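Local coordinates for protein NADPH-flavin oxidoreductase (Vibrio harveyi, PDB 1BKJ) that catalyses the NADPH-dependent reduction of FMN to FMNH2, supplying reduced flavin to luciferase for bioluminescence, at residues A61-N66 with A136-E141; E99-G104 with K235-R240; I110-C115 with F153-G158. One frame throughout, in Å; residues are numbered along the deposited sequence.

Contact 1. Residues A61-N66 with A136-E141; sequences AQFAGN and AAQVDE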
ATOM      1  N   ALA A  61      11.568  19.544  -2.692  1.00 15.04           N
ATOM      2  CA  ALA A  61      11.239  19.584  -4.120  1.00 14.67           C
ATOM      3  C   ALA A  61      12.465  19.216  -4.941  1.00 14.93           C
ATOM      4  O   ALA A  61      12.362  18.478  -5.908  1.00 15.36           O
ATOM      5  CB  ALA A  61      10.710  20.969  -4.518  1.00 14.99           C
ATOM      6  N   GLN A  62      13.634  19.651  -4.469  1.00 15.16           N
ATOM      7  CA  GLN A  62      14.909  19.366  -5.113  1.00 16.23           C
ATOM      8  C   GLN A  62      15.261  17.895  -4.906  1.00 16.31           C
ATOM      9  O   GLN A  62      15.656  17.205  -5.852  1.00 16.17           O
ATOM     10  CB  GLN A  62      16.006  20.262  -4.530  1.00 17.63           C
ATOM     11  CG  GLN A  62      17.376  20.103  -5.158  1.00 20.16           C
ATOM     12  CD  GLN A  62      18.376  21.024  -4.535  1.00 22.98           C
ATOM     13  OE1 GLN A  62      18.269  22.252  -4.652  1.00 24.69           O
ATOM     14  NE2 GLN A  62      19.343  20.452  -3.836  1.00 24.33           N
ATOM     15  N   PHE A  63      15.044  17.409  -3.682  1.00 16.13           N
ATOM     16  CA  PHE A  63      15.337  16.023  -3.341  1.00 16.62           C
ATOM     17  C   PHE A  63      14.416  15.032  -4.033  1.00 16.79           C
ATOM     18  O   PHE A  63      14.736  13.857  -4.122  1.00 17.35           O
ATOM     19  CB  PHE A  63      15.315  15.821  -1.827  1.00 17.50           C
ATOM     20  CG  PHE A  63      16.526  16.370  -1.108  1.00 17.77           C
ATOM     21  CD1 PHE A  63      17.772  16.481  -1.757  1.00 19.09           C
ATOM     22  CD2 PHE A  63      16.421  16.789   0.228  1.00 18.40           C
ATOM     23  CE1 PHE A  63      18.904  17.011  -1.087  1.00 20.90           C
ATOM     24  CE2 PHE A  63      17.543  17.319   0.917  1.00 19.45           C
ATOM     25  CZ  PHE A  63      18.788  17.432   0.256  1.00 20.13           C
ATOM     26  N   ALA A  64      13.296  15.534  -4.554  1.00 16.69           N
ATOM     27  CA  ALA A  64      12.320  14.732  -5.289  1.00 16.57           C
ATOM     28  C   ALA A  64      12.643  14.715  -6.783  1.00 16.93           C
ATOM     29  O   ALA A  64      11.975  14.029  -7.555  1.00 18.07           O
ATOM     30  CB  ALA A  64      10.906  15.275  -5.064  1.00 15.87           C
ATOM     31  N   GLY A  65      13.672  15.466  -7.178  1.00 17.21           N
ATOM     32  CA  GLY A  65      14.085  15.542  -8.575  1.00 17.22           C
ATOM     33  C   GLY A  65      13.547  16.773  -9.264  1.00 16.97           C
ATOM     34  O   GLY A  65      13.127  16.704 -10.421  1.00 17.11           O
ATOM     35  N   ASN A  66      13.590  17.898  -8.543  1.00 16.68           N
ATOM     36  CA  ASN A  66      13.087  19.204  -8.994  1.00 17.21           C
ATOM     37  C   ASN A  66      11.625  19.156  -9.461  1.00 17.58           C
ATOM     38  O   ASN A  66      11.282  19.590 -10.569  1.00 18.18           O
ATOM     39  CB  ASN A  66      14.009  19.856 -10.038  1.00 17.13           C
ATOM     40  CG  ASN A  66      15.337  20.290  -9.450  1.00 18.42           C
ATOM     41  OD1 ASN A  66      15.397  20.903  -8.376  1.00 19.75           O
ATOM     42  ND2 ASN A  66      16.412  19.984 -10.152  1.00 18.44           N
ATOM     43  N   ALA A 136      17.177   9.432  -0.653  1.00 16.62           N
ATOM     44  CA  ALA A 136      16.690   8.893   0.629  1.00 16.24           C
ATOM     45  C   ALA A 136      17.416   9.317   1.908  1.00 15.93           C
ATOM     46  O   ALA A 136      16.776   9.847   2.809  1.00 15.30           O
ATOM     47  CB  ALA A 136      16.581   7.382   0.554  1.00 16.30           C
ATOM     48  N   ALA A 137      18.740   9.151   1.953  1.00 16.09           N
ATOM     49  CA  ALA A 137      19.559   9.518   3.119  1.00 17.19           C
ATOM     50  C   ALA A 137      19.491  11.021   3.454  1.00 17.90           C
ATOM     51  O   ALA A 137      19.409  11.398   4.628  1.00 17.90           O
ATOM     52  CB  ALA A 137      21.006   9.085   2.911  1.00 17.31           C
ATOM     53  N   GLN A 138      19.446  11.866   2.422  1.00 17.90           N
ATOM     54  CA  GLN A 138      19.355  13.313   2.613  1.00 18.49           C
ATOM     55  C   GLN A 138      17.979  13.759   3.131  1.00 17.66           C
ATOM     56  O   GLN A 138      17.898  14.625   3.998  1.00 17.09           O
ATOM     57  CB  GLN A 138      19.707  14.044   1.321  1.00 20.72           C
ATOM     58  CG  GLN A 138      21.109  13.736   0.769  1.00 24.22           C
ATOM     59  CD  GLN A 138      21.061  12.785  -0.425  1.00 27.48           C
ATOM     60  OE1 GLN A 138      20.823  11.571  -0.280  1.00 28.59           O
ATOM     61  NE2 GLN A 138      21.253  13.341  -1.627  1.00 29.39           N
ATOM     62  N   VAL A 139      16.908  13.132   2.629  1.00 16.83           N
ATOM     63  CA  VAL A 139      15.525  13.425   3.053  1.00 15.92           C
ATOM     64  C   VAL A 139      15.345  12.963   4.509  1.00 15.70           C
ATOM     65  O   VAL A 139      14.761  13.679   5.322  1.00 15.54           O
ATOM     66  CB  VAL A 139      14.489  12.704   2.124  1.00 15.50           C
ATOM     67  CG1 VAL A 139      13.055  12.808   2.669  1.00 15.58           C
ATOM     68  CG2 VAL A 139      14.547  13.294   0.745  1.00 14.65           C
ATOM     69  N   ASP A 140      15.901  11.787   4.814  1.00 15.29           N
ATOM     70  CA  ASP A 140      15.858  11.163   6.146  1.00 15.66           C
ATOM     71  C   ASP A 140      16.509  12.056   7.214  1.00 15.41           C
ATOM     72  O   ASP A 140      15.969  12.204   8.306  1.00 15.83           O
ATOM     73  CB  ASP A 140      16.558   9.804   6.069  1.00 15.80           C
ATOM     74  CG  ASP A 140      16.467   9.009   7.351  1.00 16.86           C
ATOM     75  OD1 ASP A 140      17.177   9.345   8.314  1.00 17.53           O
ATOM     76  OD2 ASP A 140      15.721   8.009   7.377  1.00 17.41           O
ATOM     77  N   GLU A 141      17.648  12.658   6.874  1.00 15.16           N
ATOM     78  CA  GLU A 141      18.368  13.547   7.780  1.00 15.50           C
ATOM     79  C   GLU A 141      17.619  14.866   7.957  1.00 15.87           C
ATOM     80  O   GLU A 141      17.535  15.388   9.073  1.00 16.46           O
ATOM     81  CB  GLU A 141      19.793  13.801   7.270  1.00 15.69           C
TER

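Contact 2. Residues E99-G104 with K235-R240; sequences ELTLIG and KGLAKR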
ATOM      1  N   GLU A  99      10.320  -8.874   6.667  1.00 14.72           N
ATOM      2  CA  GLU A  99       8.864  -8.991   6.843  1.00 14.41           C
ATOM      3  C   GLU A  99       8.265  -7.674   7.350  1.00 14.22           C
ATOM      4  O   GLU A  99       7.223  -7.227   6.875  1.00 14.25           O
ATOM      5  CB  GLU A  99       8.562 -10.118   7.847  1.00 14.79           C
ATOM      6  CG  GLU A  99       7.162 -10.142   8.499  1.00 15.28           C
ATOM      7  CD  GLU A  99       6.019 -10.464   7.551  1.00 16.26           C
ATOM      8  OE1 GLU A  99       6.255 -10.807   6.373  1.00 16.78           O
ATOM      9  OE2 GLU A  99       4.859 -10.393   8.004  1.00 16.91           O
ATOM     10  N   LEU A 100       8.976  -7.054   8.286  1.00 14.02           N
ATOM     11  CA  LEU A 100       8.561  -5.801   8.896  1.00 13.61           C
ATOM     12  C   LEU A 100       8.608  -4.595   7.946  1.00 13.27           C
ATOM     13  O   LEU A 100       7.761  -3.702   8.025  1.00 13.32           O
ATOM     14  CB  LEU A 100       9.338  -5.584  10.199  1.00 12.70           C
ATOM     15  CG  LEU A 100       9.080  -6.695  11.231  1.00 12.61           C
ATOM     16  CD1 LEU A 100       9.850  -6.412  12.479  1.00 12.24           C
ATOM     17  CD2 LEU A 100       7.596  -6.866  11.547  1.00 11.69           C
ATOM     18  N   THR A 101       9.551  -4.630   7.003  1.00 13.37           N
ATOM     19  CA  THR A 101       9.685  -3.593   5.979  1.00 13.47           C
ATOM     20  C   THR A 101       8.556  -3.803   4.947  1.00 13.47           C
ATOM     21  O   THR A 101       7.986  -2.823   4.458  1.00 13.40           O
ATOM     22  CB  THR A 101      11.118  -3.598   5.346  1.00 14.16           C
ATOM     23  OG1 THR A 101      12.053  -3.118   6.323  1.00 14.66           O
ATOM     24  CG2 THR A 101      11.209  -2.710   4.098  1.00 14.35           C
ATOM     25  N   LEU A 102       8.196  -5.070   4.675  1.00 13.57           N
ATOM     26  CA  LEU A 102       7.106  -5.382   3.751  1.00 13.80           C
ATOM     27  C   LEU A 102       5.796  -4.890   4.326  1.00 13.68           C
ATOM     28  O   LEU A 102       4.989  -4.322   3.596  1.00 13.94           O
ATOM     29  CB  LEU A 102       6.958  -6.878   3.480  1.00 15.80           C
ATOM     30  CG  LEU A 102       7.890  -7.641   2.548  1.00 17.76           C
ATOM     31  CD1 LEU A 102       7.196  -8.960   2.195  1.00 18.33           C
ATOM     32  CD2 LEU A 102       8.183  -6.833   1.271  1.00 19.53           C
ATOM     33  N   ILE A 103       5.612  -5.080   5.641  1.00 13.23           N
ATOM     34  CA  ILE A 103       4.402  -4.626   6.349  1.00 13.10           C
ATOM     35  C   ILE A 103       4.361  -3.103   6.306  1.00 12.53           C
ATOM     36  O   ILE A 103       3.317  -2.537   6.004  1.00 12.68           O
ATOM     37  CB  ILE A 103       4.339  -5.155   7.823  1.00 13.18           C
ATOM     38  CG1 ILE A 103       3.855  -6.602   7.818  1.00 13.10           C
ATOM     39  CG2 ILE A 103       3.385  -4.302   8.717  1.00 13.11           C
ATOM     40  CD1 ILE A 103       3.930  -7.277   9.191  1.00 14.13           C
ATOM     41  N   GLY A 104       5.508  -2.465   6.556  1.00 12.09           N
ATOM     42  CA  GLY A 104       5.608  -1.015   6.513  1.00 12.31           C
ATOM     43  C   GLY A 104       5.223  -0.423   5.161  1.00 12.27           C
ATOM     44  O   GLY A 104       4.470   0.543   5.114  1.00 12.74           O
ATOM     45  N   LYS A 235      19.373   2.333   8.609  1.00 14.73           N
ATOM     46  CA  LYS A 235      18.330   2.701   9.565  1.00 14.67           C
ATOM     47  C   LYS A 235      17.926   1.488  10.414  1.00 15.13           C
ATOM     48  O   LYS A 235      17.043   1.573  11.266  1.00 14.92           O
ATOM     49  CB  LYS A 235      17.107   3.310   8.857  1.00 14.36           C
ATOM     50  CG  LYS A 235      17.370   4.574   7.985  1.00 13.59           C
ATOM     51  CD  LYS A 235      18.197   5.707   8.651  1.00 14.16           C
ATOM     52  CE  LYS A 235      17.598   6.314   9.936  1.00 14.34           C
ATOM     53  NZ  LYS A 235      16.187   6.729   9.784  1.00 14.59           N
ATOM     54  N   GLY A 236      18.602   0.365  10.166  1.00 15.02           N
ATOM     55  CA  GLY A 236      18.363  -0.863  10.900  1.00 15.39           C
ATOM     56  C   GLY A 236      17.231  -1.716  10.385  1.00 15.55           C
ATOM     57  O   GLY A 236      16.733  -2.577  11.110  1.00 15.47           O
ATOM     58  N   LEU A 237      16.822  -1.487   9.140  1.00 15.10           N
ATOM     59  CA  LEU A 237      15.722  -2.235   8.536  1.00 15.04           C
ATOM     60  C   LEU A 237      16.193  -3.220   7.469  1.00 15.19           C
ATOM     61  O   LEU A 237      17.270  -3.048   6.901  1.00 15.49           O
ATOM     62  CB  LEU A 237      14.712  -1.253   7.929  1.00 15.07           C
ATOM     63  CG  LEU A 237      14.051  -0.256   8.891  1.00 15.52           C
ATOM     64  CD1 LEU A 237      13.290   0.786   8.126  1.00 15.22           C
ATOM     65  CD2 LEU A 237      13.131  -0.995   9.859  1.00 16.20           C
ATOM     66  N   ALA A 238      15.399  -4.267   7.240  1.00 15.22           N
ATOM     67  CA  ALA A 238      15.648  -5.300   6.219  1.00 15.87           C
ATOM     68  C   ALA A 238      17.076  -5.859   6.121  1.00 16.29           C
ATOM     69  O   ALA A 238      17.684  -5.894   5.039  1.00 16.29           O
ATOM     70  CB  ALA A 238      15.155  -4.799   4.841  1.00 15.96           C
ATOM     71  N   LYS A 239      17.607  -6.276   7.266  1.00 16.78           N
ATOM     72  CA  LYS A 239      18.961  -6.820   7.345  1.00 17.65           C
ATOM     73  C   LYS A 239      19.002  -8.334   7.182  1.00 17.79           C
ATOM     74  O   LYS A 239      20.067  -8.907   6.948  1.00 18.45           O
ATOM     75  CB  LYS A 239      19.624  -6.400   8.658  1.00 17.57           C
ATOM     76  CG  LYS A 239      19.863  -4.891   8.752  1.00 19.23           C
ATOM     77  CD  LYS A 239      20.414  -4.447  10.097  1.00 21.13           C
ATOM     78  CE  LYS A 239      21.913  -4.646  10.203  1.00 23.75           C
ATOM     79  NZ  LYS A 239      22.407  -4.247  11.558  1.00 25.69           N
ATOM     80  N   ARG A 240      17.838  -8.966   7.325  1.00 17.47           N
ATOM     81  CA  ARG A 240      17.677 -10.420   7.205  1.00 17.84           C
ATOM     82  C   ARG A 240      16.220 -10.751   6.903  1.00 18.25           C
ATOM     83  O   ARG A 240      15.405  -9.816   6.808  1.00 18.52           O
ATOM     84  CB  ARG A 240      18.138 -11.148   8.491  1.00 17.74           C
ATOM     85  CG  ARG A 240      17.501 -10.644   9.758  1.00 17.41           C
ATOM     86  CD  ARG A 240      18.108 -11.262  10.991  1.00 18.56           C
ATOM     87  NE  ARG A 240      17.779 -10.435  12.150  1.00 18.96           N
ATOM     88  CZ  ARG A 240      17.696 -10.866  13.407  1.00 20.46           C
ATOM     89  NH1 ARG A 240      17.917 -12.147  13.706  1.00 19.88           N
ATOM     90  NH2 ARG A 240      17.357 -10.014  14.374  1.00 19.76           N
ATOM     91  OXT ARG A 240      15.903 -11.940   6.746  1.00 18.78           O
TER
HETATM   92  O   HOH W   1      12.849  -4.504   8.653  1.00 11.94           O

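Contact 3. Residues I110-C115 with F153-G158; sequences IMAQNC and FGMCLG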
ATOM      1  N   ILE A 110      -1.819   1.469   1.846  1.00 12.70           N
ATOM      2  CA  ILE A 110      -3.232   1.389   2.248  1.00 12.36           C
ATOM      3  C   ILE A 110      -3.661   2.716   2.901  1.00 12.70           C
ATOM      4  O   ILE A 110      -4.656   3.313   2.500  1.00 12.70           O
ATOM      5  CB  ILE A 110      -3.465   0.224   3.260  1.00 12.43           C
ATOM      6  CG1 ILE A 110      -3.166  -1.113   2.588  1.00 12.66           C
ATOM      7  CG2 ILE A 110      -4.906   0.213   3.799  1.00 11.84           C
ATOM      8  CD1 ILE A 110      -3.066  -2.247   3.548  1.00 13.08           C
ATOM      9  N   MET A 111      -2.885   3.175   3.879  1.00 12.37           N
ATOM     10  CA  MET A 111      -3.180   4.421   4.582  1.00 13.16           C
ATOM     11  C   MET A 111      -3.194   5.646   3.662  1.00 12.96           C
ATOM     12  O   MET A 111      -4.137   6.460   3.724  1.00 12.69           O
ATOM     13  CB  MET A 111      -2.190   4.639   5.730  1.00 12.55           C
ATOM     14  CG  MET A 111      -2.466   5.886   6.515  1.00 14.42           C
ATOM     15  SD  MET A 111      -1.374   6.167   7.842  1.00 17.80           S
ATOM     16  CE  MET A 111      -2.228   5.305   9.089  1.00 18.19           C
ATOM     17  N   ALA A 112      -2.154   5.764   2.827  1.00 11.89           N
ATOM     18  CA  ALA A 112      -2.021   6.877   1.892  1.00 12.06           C
ATOM     19  C   ALA A 112      -3.148   6.958   0.881  1.00 11.96           C
ATOM     20  O   ALA A 112      -3.596   8.058   0.545  1.00 11.76           O
ATOM     21  CB  ALA A 112      -0.700   6.832   1.199  1.00 11.44           C
ATOM     22  N   GLN A 113      -3.637   5.799   0.435  1.00 11.76           N
ATOM     23  CA  GLN A 113      -4.729   5.777  -0.516  1.00 11.72           C
ATOM     24  C   GLN A 113      -6.022   6.256   0.119  1.00 12.13           C
ATOM     25  O   GLN A 113      -6.821   6.895  -0.552  1.00 12.26           O
ATOM     26  CB  GLN A 113      -4.870   4.407  -1.195  1.00 12.18           C
ATOM     27  CG  GLN A 113      -5.906   4.328  -2.333  1.00 11.11           C
ATOM     28  CD  GLN A 113      -5.722   5.362  -3.452  1.00 11.75           C
ATOM     29  OE1 GLN A 113      -4.643   5.914  -3.646  1.00 12.32           O
ATOM     30  NE2 GLN A 113      -6.785   5.603  -4.203  1.00 11.46           N
ATOM     31  N   ASN A 114      -6.191   6.008   1.421  1.00 11.82           N
ATOM     32  CA  ASN A 114      -7.370   6.487   2.146  1.00 12.34           C
ATOM     33  C   ASN A 114      -7.315   8.021   2.237  1.00 12.28           C
ATOM     34  O   ASN A 114      -8.314   8.693   1.966  1.00 12.45           O
ATOM     35  CB  ASN A 114      -7.432   5.880   3.545  1.00 12.36           C
ATOM     36  CG  ASN A 114      -8.384   4.701   3.637  1.00 12.87           C
ATOM     37  OD1 ASN A 114      -8.848   4.162   2.639  1.00 13.96           O
ATOM     38  ND2 ASN A 114      -8.688   4.307   4.854  1.00 13.54           N
ATOM     39  N   CYS A 115      -6.116   8.554   2.506  1.00 12.07           N
ATOM     40  CA  CYS A 115      -5.865  10.001   2.605  1.00 12.40           C
ATOM     41  C   CYS A 115      -6.167  10.685   1.279  1.00 12.81           C
ATOM     42  O   CYS A 115      -6.934  11.652   1.245  1.00 12.55           O
ATOM     43  CB  CYS A 115      -4.412  10.284   2.992  1.00 11.61           C
ATOM     44  SG  CYS A 115      -3.996   9.893   4.694  1.00 13.69           S
ATOM     45  N   PHE A 153       7.573   7.573   0.647  1.00 11.67           N
ATOM     46  CA  PHE A 153       7.090   8.474  -0.393  1.00 11.42           C
ATOM     47  C   PHE A 153       6.424   9.689   0.224  1.00 11.61           C
ATOM     48  O   PHE A 153       6.099   9.693   1.404  1.00 11.68           O
ATOM     49  CB  PHE A 153       6.112   7.762  -1.370  1.00 10.40           C
ATOM     50  CG  PHE A 153       4.939   7.084  -0.699  1.00  9.69           C
ATOM     51  CD1 PHE A 153       3.764   7.805  -0.396  1.00  9.89           C
ATOM     52  CD2 PHE A 153       5.010   5.729  -0.327  1.00  9.77           C
ATOM     53  CE1 PHE A 153       2.688   7.198   0.273  1.00 10.29           C
ATOM     54  CE2 PHE A 153       3.935   5.101   0.353  1.00 10.35           C
ATOM     55  CZ  PHE A 153       2.770   5.839   0.653  1.00 10.82           C
ATOM     56  N   GLY A 154       6.208  10.699  -0.610  1.00 11.36           N
ATOM     57  CA  GLY A 154       5.519  11.900  -0.193  1.00 11.62           C
ATOM     58  C   GLY A 154       4.172  11.967  -0.897  1.00 11.94           C
ATOM     59  O   GLY A 154       3.831  11.075  -1.690  1.00 12.25           O
ATOM     60  N   MET A 155       3.396  13.006  -0.602  1.00 12.23           N
ATOM     61  CA  MET A 155       2.095  13.213  -1.228  1.00 12.24           C
ATOM     62  C   MET A 155       1.765  14.697  -1.265  1.00 12.46           C
ATOM     63  O   MET A 155       1.808  15.374  -0.235  1.00 11.70           O
ATOM     64  CB  MET A 155       0.983  12.454  -0.486  1.00 13.09           C
ATOM     65  CG  MET A 155      -0.386  12.567  -1.162  1.00 14.32           C
ATOM     66  SD  MET A 155      -1.672  11.677  -0.321  1.00 17.29           S
ATOM     67  CE  MET A 155      -1.338  10.040  -0.904  1.00 17.90           C
ATOM     68  N   CYS A 156       1.478  15.194  -2.466  1.00 12.72           N
ATOM     69  CA  CYS A 156       1.083  16.586  -2.671  1.00 13.78           C
ATOM     70  C   CYS A 156      -0.441  16.645  -2.657  1.00 14.66           C
ATOM     71  O   CYS A 156      -1.094  15.780  -3.231  1.00 15.14           O
ATOM     72  CB  CYS A 156       1.548  17.107  -4.033  1.00 12.99           C
ATOM     73  SG  CYS A 156       3.306  17.187  -4.277  1.00 14.95           S
ATOM     74  N   LEU A 157      -1.002  17.624  -1.949  1.00 15.27           N
ATOM     75  CA  LEU A 157      -2.451  17.826  -1.885  1.00 16.31           C
ATOM     76  C   LEU A 157      -2.747  19.318  -2.077  1.00 16.54           C
ATOM     77  O   LEU A 157      -1.955  20.171  -1.666  1.00 16.97           O
ATOM     78  CB  LEU A 157      -3.047  17.352  -0.537  1.00 16.62           C
ATOM     79  CG  LEU A 157      -3.017  15.868  -0.117  1.00 16.33           C
ATOM     80  CD1 LEU A 157      -3.578  15.696   1.284  1.00 15.85           C
ATOM     81  CD2 LEU A 157      -3.767  15.000  -1.136  1.00 16.55           C
ATOM     82  N   GLY A 158      -3.863  19.620  -2.734  1.00 16.33           N
ATOM     83  CA  GLY A 158      -4.256  21.006  -2.946  1.00 16.42           C
ATOM     84  C   GLY A 158      -5.383  21.145  -3.946  1.00 16.34           C
ATOM     85  O   GLY A 158      -5.900  20.153  -4.460  1.00 16.06           O
TER

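Contact 1. Residues A61-N66 with A136-E141
Phe63 lays one face of its ring over the CB of Gln138, a CH-pi contact in which that carbon stands 3.9 Å from the ring centroid and 21° off the ring normal. The methylene is displaced toward the rim, so the ring atom nearest to it is Phe63 CZ, at 3.7 Å from Gln138 CB. Val139 takes the root of the same side chain: its CG2 methyl comes within 3.7 Å of Phe63 CB and approaches the ring obliquely. One aromatic side chain thus meets two successive residues of helix 136-142, the outer end on Gln138 and the base on Val139.

The Phe63 ring is carried to this helix by a first torsion of -75°, with CG anti to the carbonyl carbon. Gln138 contributes aliphatic carbon here, while its chain bends at chi2 and leaves the amide plane turned 65° from the ring. A glutamine suits such a border, apolar near the backbone and polar at the tip; the branched, buried Val139 fills the inner side.

Phe63 is the last residue of helix 54-63, and Gly65, with positive phi, turns the chain out of it. The contact therefore packs the C-terminal end of helix 54-63 against helix 136-142, with Ser135 and Leu132, from the loop between strand 125-129 and helix 136-142, lying beside it.

Contact 2. Residues E99-G104 with K235-R240
Thr101 faces the C-terminal tail of its own chain, its CB directed from helix 98-121 toward Leu237 and Ala238. From CB the side chain forks. CG2 is anti to the backbone N, whereas OG1 lies beside that nitrogen (chi1 -70°) and is the branch that does the touching across the contact. Thr101 OG1 comes within 3.6 Å of Leu237 CB and 3.8 Å of Ala238 CB, so the hydroxyl is bordered by two carbons of the tail. The Thr101 side chain also packs on Leu232 of helix 228-234.

Its polar link to the tail runs through a water: Thr101 OG1 donates to the water oxygen over 2.8 Å, and Ala238 N donates to the same oxygen over 2.9 Å. The water thereby satisfies a buried hydroxyl and a buried amide that stand too far apart to bond directly, Thr101 OG1 and Ala238 N being 3.7 Å from each other. Threonine fits here because it holds a hydroxyl on a short stem.

The tail reaches this place through a Schellman motif that ends helix 228-234. Gly236, with phi 85°, makes the reversal; glycine, lacking a CB, takes this positive phi without pressing on the carbonyl O of Lys235. Beyond it Leu237 is extended, and Ala238 lies in the left-handed helical region (phi 45°), which a small residue tolerates more readily than a beta-branched one.

Farther along, the chain end is fastened by polar groups: Arg240 NE forms a salt bridge with Asp96, and the terminal carboxylate O of Arg240 hydrogen-bonds Thr98 OG1. Away from the tail, Glu99 reaches the second subunit, where OE2 forms salt bridges with Arg133 and Arg225 of that chain.

Contact 3. Residues I110-C115 with F153-G158
Helix 98-121 passes over strand 149-158 with Ala112 and Met155 nearest, their CA atoms 8.2 Å apart, and no hydrogen bond joins segments 110-115 and 153-158. That separation is spanned by the side chains of Ala112, Phe153 and Met155, all buried.

The Ala112 methyl sits in the plane of the Phe153 ring, at its edge, with Ala112 CB 3.5 Å from Phe153 CE1. Phe153 reaches it with CG set between the backbone N and the carbonyl carbon (chi1 54°), a demanding rotamer that an extended strand can accommodate. Met155, two residues along, runs straight to SD, then bends at chi3 (-80°), bringing Met155 CE within 3.3 Å of Ala112 O and 3.9 Å of Ala112 CB. The small alanine lets both longer side chains come up to the helix, and methionine's flexible thioether can follow its surface.

The neighbouring Gln113 and Asn114 exchange hydrogen bonds with Asn114 and Gln113 of the second subunit. This helix-on-sheet packing of the nitroreductase-family domain sets Phe153 beside Gly130 of the FMN site, strand 149-158 running between antiparallel strands 75-82 and 125-129, whose Phe79 and Tyr128 rings both meet that of Phe153.

Contacts 2 and 3 draw on the same long helix 98-121, at places whose contact centres are 21 Å apart; both also reach the second subunit. Contact 1 joins contact 2 directly, through a salt bridge of 2.8 Å between Asp140 OD2 and Lys235 NZ, so helix 136-142 is tied to the start of the C-terminal tail. Contacts 1 and 3 do not touch, their nearest atoms being about 8 Å apart. Contact 3 lies at the flavin: Ile110 lines one FMN pocket with Ser39 and Val106, while Phe153, its side chain about 5 Å from an FMN, adjoins Gly130 of the pocket holding Gln67. The side chains of Phe63 and Thr101 lie about 11 and 13 Å from bound FMN.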